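Local structure of ribosomal RNA small subunit methyltransferase D (Haemophilus influenzae, 2IFT) at residues N122-D127 / E149-K154. The protein probably methylates N2 of guanine 966 of 16S rRNA in the assembled 30S particle, with S-adenosyl-L-methionine as methyl donor. Numbering follows the deposited sequence.
Sequences NQPHFD and ENNWLK
F126 and L153 form a parallel bridge: F126 N donates to W152 O (3.1 Å, 166° at the hydrogen) and K154 N returns a bond to F126 O (3.0 Å). W152 O also accepts from H125 N at 2.8 Å, a donor lying 38° out of the carbonyl plane, whereas F126 N approaches nearly along the C=O axis. Beside this oxygen with its two N-H donors, the six-membered ring of W152 turns its edge, through CZ3, to one face of H125, with planes at 72°. F126 instead lies alongside W152, its CE1 3.5 Å from W152 CE3, the two rings rim to rim rather than stacked. The indole NE1 is hydrogen-bonded to L117 O. K154 CG lies 3.3 Å from P124 CB, a tight carbon contact, and its NZ makes a long salt bridge of 3.6 Å to D127 OD2, whose stronger partner is E56 N. Parallel pairing here joins the start of strand 126-131 to the short strand 153-154, on the beta-alpha-beta crossover through helix 139-149 to strand 157-164, consistent with a Rossmann-like methyltransferase fold. Three near-linear backbone bonds against one long salt bridge suggest that pairing and ring contacts matter more than charge.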
ATOM      1  N   ASN A 122      -3.022  18.033   7.898  1.00 21.92           N
ATOM      2  CA  ASN A 122      -2.708  19.396   7.471  1.00 23.91           C
ATOM      3  C   ASN A 122      -1.884  19.373   6.210  1.00 25.61           C
ATOM      4  O   ASN A 122      -1.912  20.319   5.434  1.00 27.56           O
ATOM      5  CB  ASN A 122      -1.894  20.129   8.521  1.00 24.85           C
ATOM      6  CG  ASN A 122      -2.586  20.188   9.838  1.00 26.69           C
ATOM      7  OD1 ASN A 122      -3.817  20.163   9.900  1.00 29.75           O
ATOM      8  ND2 ASN A 122      -1.807  20.281  10.914  1.00 25.80           N
ATOM      9  N   GLN A 123      -1.150  18.284   6.015  1.00 26.89           N
ATOM     10  CA  GLN A 123      -0.272  18.132   4.864  1.00 28.04           C
ATOM     11  C   GLN A 123      -0.334  16.697   4.350  1.00 25.68           C
ATOM     12  O   GLN A 123      -0.396  15.762   5.140  1.00 24.57           O
ATOM     13  CB  GLN A 123       1.149  18.476   5.301  1.00 33.65           C
ATOM     14  CG  GLN A 123       2.139  18.680   4.193  1.00 40.97           C
ATOM     15  CD  GLN A 123       3.431  19.270   4.712  1.00 45.81           C
ATOM     16  OE1 GLN A 123       3.435  20.339   5.333  1.00 47.60           O
ATOM     17  NE2 GLN A 123       4.541  18.580   4.462  1.00 47.52           N
ATOM     18  N   PRO A 124      -0.331  16.502   3.021  1.00 25.91           N
ATOM     19  CA  PRO A 124      -0.388  15.141   2.464  1.00 24.46           C
ATOM     20  C   PRO A 124       0.798  14.305   2.947  1.00 23.79           C
ATOM     21  O   PRO A 124       1.845  14.853   3.287  1.00 22.92           O
ATOM     22  CB  PRO A 124      -0.343  15.385   0.954  1.00 25.91           C
ATOM     23  CG  PRO A 124      -0.949  16.751   0.805  1.00 25.10           C
ATOM     24  CD  PRO A 124      -0.327  17.511   1.945  1.00 23.97           C
ATOM     25  N   HIS A 125       0.645  12.988   2.990  1.00 23.14           N
ATOM     26  CA  HIS A 125       1.746  12.142   3.446  1.00 24.23           C
ATOM     27  C   HIS A 125       2.205  11.107   2.430  1.00 22.79           C
ATOM     28  O   HIS A 125       3.358  10.690   2.456  1.00 22.12           O
ATOM     29  CB  HIS A 125       1.372  11.357   4.712  1.00 26.82           C
ATOM     30  CG  HIS A 125       1.074  12.203   5.908  1.00 28.51           C
ATOM     31  ND1 HIS A 125       1.081  11.697   7.190  1.00 29.76           N
ATOM     32  CD2 HIS A 125       0.728  13.507   6.022  1.00 29.26           C
ATOM     33  CE1 HIS A 125       0.753  12.653   8.041  1.00 31.32           C
ATOM     34  NE2 HIS A 125       0.534  13.762   7.357  1.00 29.30           N
ATOM     35  N   PHE A 126       1.320  10.699   1.527  1.00 20.14           N
ATOM     36  CA  PHE A 126       1.685   9.628   0.618  1.00 18.81           C
ATOM     37  C   PHE A 126       1.706   9.814  -0.891  1.00 17.79           C
ATOM     38  O   PHE A 126       0.789  10.393  -1.479  1.00 18.58           O
ATOM     39  CB  PHE A 126       0.818   8.415   0.960  1.00 15.79           C
ATOM     40  CG  PHE A 126       0.759   8.116   2.429  1.00 14.71           C
ATOM     41  CD1 PHE A 126      -0.421   8.289   3.142  1.00 12.18           C
ATOM     42  CD2 PHE A 126       1.895   7.661   3.109  1.00 14.05           C
ATOM     43  CE1 PHE A 126      -0.477   8.014   4.525  1.00 11.35           C
ATOM     44  CE2 PHE A 126       1.849   7.384   4.485  1.00 13.14           C
ATOM     45  CZ  PHE A 126       0.658   7.564   5.190  1.00  9.78           C
ATOM     46  N   ASP A 127       2.773   9.288  -1.493  1.00 18.16           N
ATOM     47  CA  ASP A 127       3.005   9.302  -2.938  1.00 18.38           C
ATOM     48  C   ASP A 127       2.446   8.002  -3.505  1.00 17.54           C
ATOM     49  O   ASP A 127       2.045   7.937  -4.670  1.00 17.43           O
ATOM     50  CB  ASP A 127       4.506   9.349  -3.248  1.00 20.69           C
ATOM     51  CG  ASP A 127       5.148  10.658  -2.854  1.00 26.11           C
ATOM     52  OD1 ASP A 127       4.941  11.658  -3.573  1.00 28.16           O
ATOM     53  OD2 ASP A 127       5.855  10.692  -1.821  1.00 29.33           O
ATOM     54  N   GLU A 149     -11.033  12.392   1.527  1.00 29.88           N
ATOM     55  CA  GLU A 149     -11.641  13.284   2.494  1.00 30.22           C
ATOM     56  C   GLU A 149     -10.652  13.976   3.407  1.00 27.19           C
ATOM     57  O   GLU A 149     -10.757  15.167   3.643  1.00 25.10           O
ATOM     58  CB  GLU A 149     -12.625  12.499   3.351  1.00 35.06           C
ATOM     59  CG  GLU A 149     -14.011  13.098   3.431  1.00 43.51           C
ATOM     60  CD  GLU A 149     -15.061  12.045   3.742  1.00 48.62           C
ATOM     61  OE1 GLU A 149     -14.985  11.426   4.831  1.00 50.51           O
ATOM     62  OE2 GLU A 149     -15.957  11.829   2.890  1.00 50.86           O
ATOM     63  N   ASN A 150      -9.670  13.231   3.903  1.00 26.27           N
ATOM     64  CA  ASN A 150      -8.742  13.807   4.853  1.00 21.76           C
ATOM     65  C   ASN A 150      -7.342  14.227   4.435  1.00 18.94           C
ATOM     66  O   ASN A 150      -6.407  14.155   5.228  1.00 18.55           O
ATOM     67  CB  ASN A 150      -8.704  12.914   6.097  1.00 22.97           C
ATOM     68  CG  ASN A 150     -10.084  12.766   6.739  1.00 23.85           C
ATOM     69  OD1 ASN A 150     -10.745  13.759   7.038  1.00 23.46           O
ATOM     70  ND2 ASN A 150     -10.523  11.530   6.945  1.00 24.34           N
ATOM     71  N   ASN A 151      -7.202  14.667   3.188  1.00 16.57           N
ATOM     72  CA  ASN A 151      -5.941  15.229   2.713  1.00 15.75           C
ATOM     73  C   ASN A 151      -4.707  14.350   2.941  1.00 15.09           C
ATOM     74  O   ASN A 151      -3.684  14.834   3.415  1.00 17.62           O
ATOM     75  CB  ASN A 151      -5.767  16.583   3.424  1.00 12.69           C
ATOM     76  CG  ASN A 151      -4.739  17.487   2.765  1.00 16.06           C
ATOM     77  OD1 ASN A 151      -4.666  17.571   1.543  1.00 16.73           O
ATOM     78  ND2 ASN A 151      -3.958  18.194   3.580  1.00 15.25           N
ATOM     79  N   TRP A 152      -4.792  13.073   2.589  1.00 13.88           N
ATOM     80  CA  TRP A 152      -3.678  12.155   2.802  1.00 12.39           C
ATOM     81  C   TRP A 152      -2.754  12.020   1.612  1.00 13.21           C
ATOM     82  O   TRP A 152      -1.559  11.752   1.768  1.00  9.61           O
ATOM     83  CB  TRP A 152      -4.189  10.754   3.126  1.00 12.60           C
ATOM     84  CG  TRP A 152      -4.778  10.620   4.464  1.00 14.04           C
ATOM     85  CD1 TRP A 152      -6.097  10.668   4.785  1.00 13.33           C
ATOM     86  CD2 TRP A 152      -4.064  10.446   5.693  1.00 14.22           C
ATOM     87  NE1 TRP A 152      -6.256  10.535   6.140  1.00 16.36           N
ATOM     88  CE2 TRP A 152      -5.024  10.397   6.722  1.00 14.24           C
ATOM     89  CE3 TRP A 152      -2.703  10.329   6.020  1.00 15.57           C
ATOM     90  CZ2 TRP A 152      -4.672  10.233   8.066  1.00 15.36           C
ATOM     91  CZ3 TRP A 152      -2.348  10.167   7.363  1.00 15.36           C
ATOM     92  CH2 TRP A 152      -3.332  10.120   8.367  1.00 17.26           C
ATOM     93  N   LEU A 153      -3.325  12.201   0.428  1.00 13.04           N
ATOM     94  CA  LEU A 153      -2.599  12.035  -0.811  1.00 15.80           C
ATOM     95  C   LEU A 153      -1.915  13.238  -1.379  1.00 19.34           C
ATOM     96  O   LEU A 153      -2.473  14.329  -1.454  1.00 20.07           O
ATOM     97  CB  LEU A 153      -3.528  11.469  -1.870  1.00 15.96           C
ATOM     98  CG  LEU A 153      -4.126  10.122  -1.466  1.00 18.76           C
ATOM     99  CD1 LEU A 153      -5.128   9.717  -2.516  1.00 18.69           C
ATOM    100  CD2 LEU A 153      -3.029   9.063  -1.311  1.00 15.67           C
ATOM    101  N   LYS A 154      -0.687  13.008  -1.805  1.00 21.94           N
ATOM    102  CA  LYS A 154       0.106  14.042  -2.415  1.00 22.75           C
ATOM    103  C   LYS A 154      -0.260  14.019  -3.890  1.00 24.21           C
ATOM    104  O   LYS A 154      -0.715  12.993  -4.420  1.00 23.09           O
ATOM    105  CB  LYS A 154       1.567  13.724  -2.180  1.00 23.70           C
ATOM    106  CG  LYS A 154       1.856  13.615  -0.695  1.00 25.76           C
ATOM    107  CD  LYS A 154       3.287  13.257  -0.418  1.00 27.44           C
ATOM    108  CE  LYS A 154       4.226  14.084  -1.249  1.00 29.39           C
ATOM    109  NZ  LYS A 154       5.574  14.050  -0.649  1.00 32.58           N
TER